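Local coordinates for uncharacterized conserved protein YiiM (Geobacillus stearothermophilus, PDB 5YHH) that probably binds a molybdenum cofactor through its MOSC domain and helps to confer resistance to the toxic base analogue hydroxylaminopurine, at residues 60-65 and 203-208; 66-69 and 75-78; 195-200 and 209-214. All blocks are in the same frame, centred on the assembly; numbering follows the deposited sequence.

How the interactions relate
The three contacts sample the interface between the MOSC barrel and the C-terminal helices and the inside of each. Interaction 1 is partly buried and polar: an aspartate from the loop before strand 65-69 meets the start of helix 205-213. Interaction 3 lies further along the same helix, but there the contact with helix 191-199 is buried and apolar. The two touch through Arg208, whose guanidinium probably hydrogen-bonds to the carbonyls of Ala198 and His200. Interaction 2 lies on the other side of the chain's centre, about 28 Å from interaction 3 between centres, where a single indole-phenol bond ties strand 65-69 to helix 71-80 in the barrel.

Interaction 1: 60-65 and 203-208; sequences GEDKAI and LSASWR
With CG turned beside its own backbone N (chi1 -73°), Asp62 presents its carboxylate to Ser204, the N-cap of helix 205-213, and to Ala205, the first residue of that helix. The contact ties a type I beta turn of the MOSC domain, Glu61 to Ala64, to the last helix of the C-terminal helical domain. Ala205 N donates to Asp62 OD2 over 3.1 Å, at 153° at the hydrogen, and reaches the oxygen from above the carboxylate plane, 45° out of it. The same carboxylate lies against the N-cap serine, with Asp62 CG 3.6 Å from Ser204 CB. Ser204 OG bonds to Gln120 of strand 114-121. Asp62 OD1, for its part, makes a salt bridge with Arg152, which holds the second oxygen and probably limits rotation of the group. A negative charge at the amino end of a helix should be stabilised by the helix dipole, and Arg152 would probably add to this. The exposed margin lies at Ala205 and Ser206, where a water, whose link to Asp62 OD2 is too short to be certain, accepts from Ser206 N at 3.2 Å.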
ATOM      1  N   GLY A  60      -1.171   3.517  13.237  1.00 53.89           N
ATOM      2  CA  GLY A  60      -2.471   3.709  12.550  1.00 51.65           C
ATOM      3  C   GLY A  60      -2.385   4.784  11.469  1.00 49.23           C
ATOM      4  O   GLY A  60      -2.836   4.574  10.337  1.00 48.45           O
ATOM      5  N   GLU A  61      -1.769   5.914  11.823  1.00 47.23           N
ATOM      6  CA  GLU A  61      -1.540   7.018  10.905  1.00 45.62           C
ATOM      7  C   GLU A  61      -0.701   6.636   9.659  1.00 41.54           C
ATOM      8  O   GLU A  61      -1.052   7.023   8.531  1.00 41.09           O
ATOM      9  CB  GLU A  61      -0.826   8.144  11.632  1.00 47.09           C
ATOM     10  CG  GLU A  61      -1.486   9.470  11.478  1.00 51.47           C
ATOM     11  CD  GLU A  61      -1.171  10.395  12.635  1.00 58.05           C
ATOM     12  OE1 GLU A  61      -0.744   9.881  13.702  1.00 61.90           O
ATOM     13  OE2 GLU A  61      -1.351  11.630  12.480  1.00 61.88           O
ATOM     14  N   ASP A  62       0.390   5.903   9.880  1.00 38.46           N
ATOM     15  CA  ASP A  62       1.323   5.473   8.811  1.00 36.48           C
ATOM     16  C   ASP A  62       0.630   4.565   7.775  1.00 34.25           C
ATOM     17  O   ASP A  62       1.010   4.525   6.578  1.00 33.20           O
ATOM     18  CB  ASP A  62       2.517   4.702   9.402  1.00 36.23           C
ATOM     19  CG  ASP A  62       3.534   5.592  10.139  1.00 39.11           C
ATOM     20  OD1 ASP A  62       3.696   6.785   9.810  1.00 36.86           O
ATOM     21  OD2 ASP A  62       4.220   5.050  11.041  1.00 38.76           O
ATOM     22  N   LYS A  63      -0.326   3.777   8.264  1.00 32.56           N
ATOM     23  CA  LYS A  63      -1.019   2.807   7.453  1.00 31.89           C
ATOM     24  C   LYS A  63      -2.482   3.218   7.240  1.00 30.71           C
ATOM     25  O   LYS A  63      -3.381   2.379   7.214  1.00 31.07           O
ATOM     26  CB  LYS A  63      -0.908   1.427   8.108  1.00 31.74           C
ATOM     27  CG  LYS A  63       0.539   0.852   8.125  1.00 35.45           C
ATOM     28  CD  LYS A  63       0.619  -0.666   8.429  1.00 38.75           C
ATOM     29  CE  LYS A  63      -0.013  -1.062   9.763  1.00 43.19           C
ATOM     30  NZ  LYS A  63       0.945  -1.004  10.920  1.00 46.60           N
ATOM     31  N   ALA A  64      -2.716   4.508   7.043  1.00 29.62           N
ATOM     32  CA  ALA A  64      -4.082   5.029   6.959  1.00 29.52           C
ATOM     33  C   ALA A  64      -4.851   4.484   5.732  1.00 28.90           C
ATOM     34  O   ALA A  64      -6.027   4.158   5.846  1.00 28.97           O
ATOM     35  CB  ALA A  64      -4.056   6.514   6.906  1.00 29.53           C
ATOM     36  N   ILE A  65      -4.185   4.419   4.573  1.00 27.37           N
ATOM     37  CA  ILE A  65      -4.811   3.982   3.313  1.00 26.09           C
ATOM     38  C   ILE A  65      -3.926   2.892   2.694  1.00 25.22           C
ATOM     39  O   ILE A  65      -2.756   3.125   2.399  1.00 25.04           O
ATOM     40  CB  ILE A  65      -4.978   5.147   2.325  1.00 26.57           C
ATOM     41  CG1 ILE A  65      -5.860   6.270   2.933  1.00 27.77           C
ATOM     42  CG2 ILE A  65      -5.596   4.653   1.007  1.00 25.39           C
ATOM     43  CD1 ILE A  65      -5.693   7.584   2.209  1.00 32.09           C
ATOM     44  N   LEU A 203       9.449   7.535   6.039  1.00 32.81           N
ATOM     45  CA  LEU A 203       9.279   6.091   6.348  1.00 30.94           C
ATOM     46  C   LEU A 203       8.445   5.882   7.618  1.00 32.55           C
ATOM     47  O   LEU A 203       8.631   6.570   8.634  1.00 32.61           O
ATOM     48  CB  LEU A 203      10.625   5.400   6.531  1.00 32.23           C
ATOM     49  CG  LEU A 203      10.611   3.867   6.612  1.00 30.09           C
ATOM     50  CD1 LEU A 203      10.143   3.252   5.298  1.00 27.70           C
ATOM     51  CD2 LEU A 203      11.994   3.364   6.975  1.00 32.29           C
ATOM     52  N   SER A 204       7.510   4.945   7.549  1.00 31.82           N
ATOM     53  CA  SER A 204       6.728   4.555   8.700  1.00 34.39           C
ATOM     54  C   SER A 204       7.677   4.160   9.859  1.00 36.74           C
ATOM     55  O   SER A 204       8.762   3.601   9.621  1.00 36.07           O
ATOM     56  CB  SER A 204       5.774   3.404   8.313  1.00 33.61           C
ATOM     57  OG  SER A 204       6.510   2.211   8.141  1.00 36.96           O
ATOM     58  N   ALA A 205       7.282   4.479  11.091  1.00 39.57           N
ATOM     59  CA  ALA A 205       8.095   4.177  12.276  1.00 43.34           C
ATOM     60  C   ALA A 205       8.485   2.700  12.351  1.00 44.00           C
ATOM     61  O   ALA A 205       9.624   2.380  12.642  1.00 44.97           O
ATOM     62  CB  ALA A 205       7.364   4.592  13.551  1.00 46.27           C
ATOM     63  N   SER A 206       7.548   1.802  12.070  1.00 43.53           N
ATOM     64  CA  SER A 206       7.824   0.366  12.212  1.00 45.33           C
ATOM     65  C   SER A 206       8.909  -0.135  11.232  1.00 43.30           C
ATOM     66  O   SER A 206       9.797  -0.880  11.631  1.00 45.15           O
ATOM     67  CB  SER A 206       6.530  -0.451  12.071  1.00 45.88           C
ATOM     68  OG  SER A 206       6.029  -0.457  10.738  1.00 45.38           O
ATOM     69  N   TRP A 207       8.858   0.297   9.969  1.00 40.01           N
ATOM     70  CA  TRP A 207       9.902  -0.066   8.994  1.00 39.27           C
ATOM     71  C   TRP A 207      11.259   0.502   9.396  1.00 41.64           C
ATOM     72  O   TRP A 207      12.284  -0.182   9.240  1.00 43.09           O
ATOM     73  CB  TRP A 207       9.539   0.369   7.558  1.00 36.17           C
ATOM     74  CG  TRP A 207       8.613  -0.596   6.955  1.00 34.43           C
ATOM     75  CD1 TRP A 207       7.381  -0.921   7.422  1.00 36.49           C
ATOM     76  CD2 TRP A 207       8.841  -1.422   5.807  1.00 35.80           C
ATOM     77  NE1 TRP A 207       6.812  -1.884   6.640  1.00 37.22           N
ATOM     78  CE2 TRP A 207       7.687  -2.220   5.638  1.00 37.62           C
ATOM     79  CE3 TRP A 207       9.886  -1.551   4.897  1.00 34.37           C
ATOM     80  CZ2 TRP A 207       7.555  -3.139   4.593  1.00 37.32           C
ATOM     81  CZ3 TRP A 207       9.757  -2.477   3.852  1.00 35.14           C
ATOM     82  CH2 TRP A 207       8.608  -3.269   3.721  1.00 35.15           C
ATOM     83  N   ARG A 208      11.260   1.740   9.901  1.00 41.75           N
ATOM     84  CA  ARG A 208      12.485   2.371  10.429  1.00 45.19           C
ATOM     85  C   ARG A 208      13.083   1.490  11.526  1.00 48.19           C
ATOM     86  O   ARG A 208      14.270   1.168  11.497  1.00 49.97           O
ATOM     87  CB  ARG A 208      12.203   3.798  10.943  1.00 45.74           C
ATOM     88  CG  ARG A 208      13.017   4.281  12.175  1.00 52.65           C
ATOM     89  CD  ARG A 208      12.830   5.800  12.413  1.00 55.49           C
ATOM     90  NE  ARG A 208      13.177   6.478  11.163  1.00 57.59           N
ATOM     91  CZ  ARG A 208      12.321   7.009  10.284  1.00 57.00           C
ATOM     92  NH1 ARG A 208      11.005   7.032  10.503  1.00 57.41           N
ATOM     93  NH2 ARG A 208      12.800   7.542   9.165  1.00 56.14           N
TER
HETATM   94  O   HOH W   1       4.450   2.656  11.719  1.00 32.28           O

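Interaction 2: 66-69 and 75-78; sequences CAYP and YWEE
The phenol of Tyr68 and the indole of Trp76 meet through one polar pair, the hydroxyl of the first and the ring nitrogen of the second. Trp76 NE1 donates to Tyr68 OH over 2.9 Å, nearly straight at 163°, and the oxygen lies close to the indole plane, 11° out of it. The two side chains cross at about a right angle. Tyr68 has CG anti to its backbone nitrogen (chi1 -160°), which sends the ring from strand 65-69 toward helix 71-80. These elements open a beta-alpha-beta unit of the MOSC barrel that strand 93-96 completes. The inner part is closely packed: Phe89 stacks on Tyr68 and also meets the indole, Pro69 CD lies 3.6 Å above one face of the phenol, and Leu137, Ala140 and Ile141 of helix 137-144 touch Trp76. Packing is looser on the outer side of the helix, where Glu78 is exposed and Tyr75 and Glu77 are partly so. Tyr75 CD2 nevertheless lies 3.7 Å above one face of the indole, while the Tyr75 ring takes part in a cation-pi contact with Lys146. The backbone O of Lys146 also bonds to Tyr68 OH, so the hydroxyl accepts from the indole and donates to that carbonyl, and both polar groups of this buried aromatic pair are satisfied.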
ATOM      1  N   CYS A  66      -4.481   1.705   2.505  1.00 25.12           N
ATOM      2  CA  CYS A  66      -3.803   0.647   1.742  1.00 24.96           C
ATOM      3  C   CYS A  66      -4.185   0.717   0.236  1.00 22.86           C
ATOM      4  O   CYS A  66      -5.367   0.774  -0.099  1.00 22.99           O
ATOM      5  CB  CYS A  66      -4.174  -0.723   2.367  1.00 25.49           C
ATOM      6  SG  CYS A  66      -3.417  -2.104   1.505  1.00 34.44           S
ATOM      7  N   ALA A  67      -3.191   0.759  -0.648  1.00 21.55           N
ATOM      8  CA  ALA A  67      -3.387   0.910  -2.104  1.00 21.62           C
ATOM      9  C   ALA A  67      -2.796  -0.261  -2.854  1.00 21.83           C
ATOM     10  O   ALA A  67      -1.744  -0.800  -2.454  1.00 22.59           O
ATOM     11  CB  ALA A  67      -2.737   2.203  -2.594  1.00 21.41           C
ATOM     12  N   TYR A  68      -3.473  -0.676  -3.931  1.00 21.30           N
ATOM     13  CA  TYR A  68      -3.000  -1.798  -4.754  1.00 20.40           C
ATOM     14  C   TYR A  68      -3.143  -1.492  -6.237  1.00 20.14           C
ATOM     15  O   TYR A  68      -4.187  -1.013  -6.664  1.00 20.63           O
ATOM     16  CB  TYR A  68      -3.726  -3.108  -4.414  1.00 20.39           C
ATOM     17  CG  TYR A  68      -2.936  -4.272  -4.893  1.00 19.87           C
ATOM     18  CD1 TYR A  68      -1.849  -4.734  -4.170  1.00 21.75           C
ATOM     19  CD2 TYR A  68      -3.229  -4.872  -6.096  1.00 21.77           C
ATOM     20  CE1 TYR A  68      -1.098  -5.776  -4.624  1.00 21.15           C
ATOM     21  CE2 TYR A  68      -2.501  -5.929  -6.548  1.00 22.31           C
ATOM     22  CZ  TYR A  68      -1.431  -6.380  -5.822  1.00 21.02           C
ATOM     23  OH  TYR A  68      -0.655  -7.421  -6.270  1.00 22.58           O
ATOM     24  N   PRO A  69      -2.078  -1.729  -7.026  1.00 20.85           N
ATOM     25  CA  PRO A  69      -2.141  -1.500  -8.449  1.00 21.00           C
ATOM     26  C   PRO A  69      -3.049  -2.490  -9.162  1.00 21.99           C
ATOM     27  O   PRO A  69      -2.748  -3.685  -9.165  1.00 21.45           O
ATOM     28  CB  PRO A  69      -0.688  -1.698  -8.896  1.00 22.01           C
ATOM     29  CG  PRO A  69       0.134  -1.405  -7.646  1.00 22.93           C
ATOM     30  CD  PRO A  69      -0.690  -1.971  -6.570  1.00 21.24           C
ATOM     31  N   TYR A  75      -1.885 -10.257 -13.929  1.00 27.23           N
ATOM     32  CA  TYR A  75      -0.955 -11.290 -13.594  1.00 26.79           C
ATOM     33  C   TYR A  75      -1.590 -12.344 -12.682  1.00 26.93           C
ATOM     34  O   TYR A  75      -1.431 -13.539 -12.932  1.00 27.87           O
ATOM     35  CB  TYR A  75       0.291 -10.705 -12.936  1.00 27.34           C
ATOM     36  CG  TYR A  75       1.217 -11.757 -12.349  1.00 28.79           C
ATOM     37  CD1 TYR A  75       2.159 -12.382 -13.142  1.00 29.45           C
ATOM     38  CD2 TYR A  75       1.181 -12.080 -10.990  1.00 31.04           C
ATOM     39  CE1 TYR A  75       3.008 -13.319 -12.635  1.00 31.99           C
ATOM     40  CE2 TYR A  75       2.014 -13.043 -10.475  1.00 30.08           C
ATOM     41  CZ  TYR A  75       2.942 -13.638 -11.299  1.00 30.64           C
ATOM     42  OH  TYR A  75       3.790 -14.593 -10.819  1.00 31.95           O
ATOM     43  N   TRP A  76      -2.321 -11.928 -11.647  1.00 25.51           N
ATOM     44  CA  TRP A  76      -2.909 -12.900 -10.712  1.00 24.94           C
ATOM     45  C   TRP A  76      -3.966 -13.784 -11.411  1.00 25.54           C
ATOM     46  O   TRP A  76      -4.068 -14.982 -11.109  1.00 25.19           O
ATOM     47  CB  TRP A  76      -3.515 -12.213  -9.492  1.00 24.77           C
ATOM     48  CG  TRP A  76      -2.471 -11.467  -8.684  1.00 24.73           C
ATOM     49  CD1 TRP A  76      -2.426 -10.132  -8.436  1.00 25.04           C
ATOM     50  CD2 TRP A  76      -1.305 -12.027  -8.085  1.00 24.35           C
ATOM     51  NE1 TRP A  76      -1.313  -9.825  -7.705  1.00 20.73           N
ATOM     52  CE2 TRP A  76      -0.604 -10.969  -7.483  1.00 25.13           C
ATOM     53  CE3 TRP A  76      -0.784 -13.318  -7.990  1.00 24.43           C
ATOM     54  CZ2 TRP A  76       0.579 -11.160  -6.801  1.00 22.59           C
ATOM     55  CZ3 TRP A  76       0.401 -13.507  -7.296  1.00 24.86           C
ATOM     56  CH2 TRP A  76       1.060 -12.417  -6.706  1.00 22.96           C
ATOM     57  N   GLU A  77      -4.721 -13.220 -12.339  1.00 25.72           N
ATOM     58  CA  GLU A  77      -5.721 -13.994 -13.052  1.00 27.50           C
ATOM     59  C   GLU A  77      -5.058 -15.021 -13.947  1.00 29.51           C
ATOM     60  O   GLU A  77      -5.556 -16.136 -14.112  1.00 29.92           O
ATOM     61  CB  GLU A  77      -6.618 -13.115 -13.878  1.00 28.08           C
ATOM     62  CG  GLU A  77      -7.501 -12.180 -13.025  1.00 26.94           C
ATOM     63  CD  GLU A  77      -8.424 -11.292 -13.867  1.00 28.52           C
ATOM     64  OE1 GLU A  77      -8.216 -11.183 -15.125  1.00 31.66           O
ATOM     65  OE2 GLU A  77      -9.388 -10.731 -13.275  1.00 28.31           O
ATOM     66  N   GLU A  78      -3.921 -14.638 -14.509  1.00 30.25           N
ATOM     67  CA  GLU A  78      -3.130 -15.561 -15.336  1.00 32.48           C
ATOM     68  C   GLU A  78      -2.467 -16.644 -14.489  1.00 32.65           C
ATOM     69  O   GLU A  78      -2.417 -17.816 -14.875  1.00 31.80           O
ATOM     70  CB  GLU A  78      -2.088 -14.770 -16.094  1.00 33.45           C
ATOM     71  CG  GLU A  78      -2.726 -13.931 -17.204  1.00 37.36           C
ATOM     72  CD  GLU A  78      -1.777 -12.934 -17.819  1.00 41.75           C
ATOM     73  OE1 GLU A  78      -0.684 -12.710 -17.257  1.00 47.06           O
ATOM     74  OE2 GLU A  78      -2.138 -12.365 -18.861  1.00 48.00           O
TER

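Interaction 3: 195-200 and 209-214; sequences KQIASH and ETFQKR
The ring of Phe211 overlaps Ile197 at its CE2 corner, and the gamma methyl of the isoleucine makes the closest approach, with Ile197 CG2 3.5 Å from Phe211 CE2. The side chains cross obliquely, and the methyl meets the ring neither squarely on a face nor at an edge. Ile197 CG2 is anti to its own backbone nitrogen, while CG of Phe211 sits beside its backbone nitrogen (chi1 -76°), which points the ring outward from helix 205-213, leaning toward its amino end, and onto Ile197. Next to this pair Ala198 CB rests on Phe211 CB at 3.9 Å. The small methyl lets the backbones come close, with the CA atoms of Ala198 and Phe211 6.1 Å apart. This apolar seam joins helices 191-199 and 205-213, the second and third helices of the YiiM-like three-helix domain. Helix 177-185 completes the bundle: its Tyr179 and Ile183 touch Ile197, while Met194 and Leu203 add to the surroundings of Phe211. The polar groups lie around the seam. Gln212 is exposed at its border, and on the outward side of helix 191-199 Ser199 OG donates to Lys195 O over 2.7 Å, from 38° above the carbonyl plane. At the other end of the pairing Arg214, just past helix 205-213, bonds through NH1 to Tyr184 O and lies in cation-pi contact with the Tyr184 ring.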
ATOM      1  N   LYS A 195      20.520   1.954   6.050  1.00 60.57           N
ATOM      2  CA  LYS A 195      20.699   3.235   6.744  1.00 61.86           C
ATOM      3  C   LYS A 195      20.007   4.359   5.965  1.00 58.76           C
ATOM      4  O   LYS A 195      19.313   5.192   6.544  1.00 57.57           O
ATOM      5  CB  LYS A 195      22.184   3.574   6.960  1.00 67.63           C
ATOM      6  CG  LYS A 195      22.418   4.689   8.001  1.00 70.63           C
ATOM      7  CD  LYS A 195      23.906   4.874   8.355  1.00 77.03           C
ATOM      8  CE  LYS A 195      24.106   5.086   9.862  1.00 80.45           C
ATOM      9  NZ  LYS A 195      25.469   5.576  10.255  1.00 86.67           N
ATOM     10  N   GLN A 196      20.185   4.361   4.649  1.00 58.04           N
ATOM     11  CA  GLN A 196      19.591   5.382   3.786  1.00 55.87           C
ATOM     12  C   GLN A 196      18.053   5.388   3.819  1.00 50.28           C
ATOM     13  O   GLN A 196      17.423   6.441   3.943  1.00 49.69           O
ATOM     14  CB  GLN A 196      20.060   5.159   2.357  1.00 57.20           C
ATOM     15  CG  GLN A 196      19.325   5.996   1.337  1.00 56.69           C
ATOM     16  CD  GLN A 196      19.595   5.531  -0.068  1.00 59.03           C
ATOM     17  OE1 GLN A 196      20.104   6.298  -0.879  1.00 62.58           O
ATOM     18  NE2 GLN A 196      19.258   4.266  -0.367  1.00 57.31           N
ATOM     19  N   ILE A 197      17.454   4.210   3.706  1.00 46.81           N
ATOM     20  CA  ILE A 197      16.000   4.100   3.758  1.00 41.93           C
ATOM     21  C   ILE A 197      15.485   4.449   5.163  1.00 41.68           C
ATOM     22  O   ILE A 197      14.509   5.178   5.305  1.00 39.63           O
ATOM     23  CB  ILE A 197      15.513   2.693   3.336  1.00 39.46           C
ATOM     24  CG1 ILE A 197      15.874   2.420   1.855  1.00 40.09           C
ATOM     25  CG2 ILE A 197      14.037   2.591   3.557  1.00 34.28           C
ATOM     26  CD1 ILE A 197      15.835   0.923   1.428  1.00 34.26           C
ATOM     27  N   ALA A 198      16.147   3.924   6.190  1.00 43.81           N
ATOM     28  CA  ALA A 198      15.808   4.243   7.570  1.00 44.90           C
ATOM     29  C   ALA A 198      15.909   5.747   7.875  1.00 46.26           C
ATOM     30  O   ALA A 198      15.225   6.239   8.769  1.00 46.36           O
ATOM     31  CB  ALA A 198      16.696   3.462   8.525  1.00 48.46           C
ATOM     32  N   SER A 199      16.769   6.447   7.135  1.00 47.28           N
ATOM     33  CA  SER A 199      16.995   7.881   7.300  1.00 49.26           C
ATOM     34  C   SER A 199      15.903   8.739   6.699  1.00 46.57           C
ATOM     35  O   SER A 199      15.797   9.929   7.044  1.00 47.53           O
ATOM     36  CB  SER A 199      18.315   8.282   6.658  1.00 52.52           C
ATOM     37  OG  SER A 199      19.378   7.777   7.436  1.00 56.44           O
ATOM     38  N   HIS A 200      15.097   8.147   5.817  1.00 42.09           N
ATOM     39  CA  HIS A 200      14.022   8.885   5.193  1.00 40.25           C
ATOM     40  C   HIS A 200      12.925   9.311   6.186  1.00 39.53           C
ATOM     41  O   HIS A 200      12.288   8.474   6.813  1.00 38.54           O
ATOM     42  CB  HIS A 200      13.399   8.108   4.045  1.00 37.26           C
ATOM     43  CG  HIS A 200      12.806   8.993   2.999  1.00 37.94           C
ATOM     44  ND1 HIS A 200      11.737   9.821   3.253  1.00 37.12           N
ATOM     45  CD2 HIS A 200      13.159   9.214   1.710  1.00 38.46           C
ATOM     46  CE1 HIS A 200      11.445  10.503   2.158  1.00 39.39           C
ATOM     47  NE2 HIS A 200      12.289  10.148   1.206  1.00 38.48           N
ATOM     48  N   GLU A 209      12.240   1.090  12.471  1.00 49.78           N
ATOM     49  CA  GLU A 209      12.682   0.280  13.611  1.00 54.44           C
ATOM     50  C   GLU A 209      13.317  -1.024  13.132  1.00 54.39           C
ATOM     51  O   GLU A 209      14.422  -1.373  13.542  1.00 57.23           O
ATOM     52  CB  GLU A 209      11.513   0.001  14.570  1.00 56.27           C
ATOM     53  CG  GLU A 209      11.053   1.252  15.320  1.00 60.69           C
ATOM     54  CD  GLU A 209       9.881   1.007  16.260  1.00 67.83           C
ATOM     55  OE1 GLU A 209       9.667  -0.164  16.685  1.00 72.57           O
ATOM     56  OE2 GLU A 209       9.194   2.006  16.592  1.00 70.44           O
ATOM     57  N   THR A 210      12.629  -1.714  12.226  1.00 51.25           N
ATOM     58  CA  THR A 210      13.122  -2.966  11.668  1.00 51.72           C
ATOM     59  C   THR A 210      14.498  -2.819  11.007  1.00 52.64           C
ATOM     60  O   THR A 210      15.365  -3.681  11.184  1.00 55.25           O
ATOM     61  CB  THR A 210      12.100  -3.555  10.682  1.00 48.91           C
ATOM     62  OG1 THR A 210      10.891  -3.827  11.397  1.00 49.79           O
ATOM     63  CG2 THR A 210      12.618  -4.839  10.041  1.00 48.64           C
ATOM     64  N   PHE A 211      14.699  -1.733  10.262  1.00 50.61           N
ATOM     65  CA  PHE A 211      15.989  -1.465   9.620  1.00 52.43           C
ATOM     66  C   PHE A 211      17.056  -1.078  10.662  1.00 57.80           C
ATOM     67  O   PHE A 211      18.257  -1.260  10.426  1.00 60.20           O
ATOM     68  CB  PHE A 211      15.874  -0.348   8.573  1.00 49.66           C
ATOM     69  CG  PHE A 211      15.223  -0.765   7.261  1.00 45.50           C
ATOM     70  CD1 PHE A 211      15.625  -1.893   6.583  1.00 46.04           C
ATOM     71  CD2 PHE A 211      14.235   0.026   6.686  1.00 41.12           C
ATOM     72  CE1 PHE A 211      15.036  -2.231   5.382  1.00 44.75           C
ATOM     73  CE2 PHE A 211      13.655  -0.314   5.478  1.00 39.23           C
ATOM     74  CZ  PHE A 211      14.053  -1.431   4.835  1.00 40.87           C
ATOM     75  N   GLN A 212      16.614  -0.531  11.799  1.00 59.92           N
ATOM     76  CA  GLN A 212      17.500  -0.226  12.933  1.00 65.75           C
ATOM     77  C   GLN A 212      17.802  -1.425  13.864  1.00 70.49           C
ATOM     78  O   GLN A 212      18.886  -1.475  14.466  1.00 75.93           O
ATOM     79  CB  GLN A 212      16.925   0.939  13.741  1.00 65.96           C
ATOM     80  CG  GLN A 212      16.959   2.271  12.987  1.00 64.92           C
ATOM     81  CD  GLN A 212      16.346   3.421  13.787  1.00 68.17           C
ATOM     82  OE1 GLN A 212      15.595   3.204  14.745  1.00 69.04           O
ATOM     83  NE2 GLN A 212      16.673   4.651  13.398  1.00 69.78           N
ATOM     84  N   LYS A 213      16.870  -2.377  13.995  1.00 70.23           N
ATOM     85  CA  LYS A 213      17.158  -3.647  14.698  1.00 75.04           C
ATOM     86  C   LYS A 213      18.156  -4.431  13.842  1.00 76.60           C
ATOM     87  O   LYS A 213      19.233  -4.760  14.312  1.00 81.17           O
ATOM     88  CB  LYS A 213      15.925  -4.533  14.957  1.00 74.40           C
ATOM     89  CG  LYS A 213      14.642  -3.874  15.449  1.00 73.40           C
ATOM     90  CD  LYS A 213      14.762  -3.207  16.814  1.00 79.06           C
ATOM     91  CE  LYS A 213      13.387  -3.105  17.499  1.00 79.44           C
ATOM     92  NZ  LYS A 213      13.190  -1.823  18.225  1.00 81.09           N
ATOM     93  N   ARG A 214      17.814  -4.718  12.580  1.00 72.78           N
ATOM     94  CA  ARG A 214      18.856  -5.103  11.612  1.00 74.52           C
ATOM     95  C   ARG A 214      19.776  -3.894  11.615  1.00 76.61           C
ATOM     96  O   ARG A 214      19.312  -2.814  11.943  1.00 75.69           O
ATOM     97  CB  ARG A 214      18.310  -5.291  10.203  1.00 69.57           C
ATOM     98  CG  ARG A 214      17.185  -6.280  10.056  1.00 66.69           C
ATOM     99  CD  ARG A 214      16.630  -6.206   8.634  1.00 61.30           C
ATOM    100  NE  ARG A 214      15.370  -6.914   8.497  1.00 58.34           N
ATOM    101  CZ  ARG A 214      14.736  -7.102   7.339  1.00 57.14           C
ATOM    102  NH1 ARG A 214      15.249  -6.647   6.199  1.00 55.66           N
ATOM    103  NH2 ARG A 214      13.577  -7.753   7.323  1.00 56.61           N
TER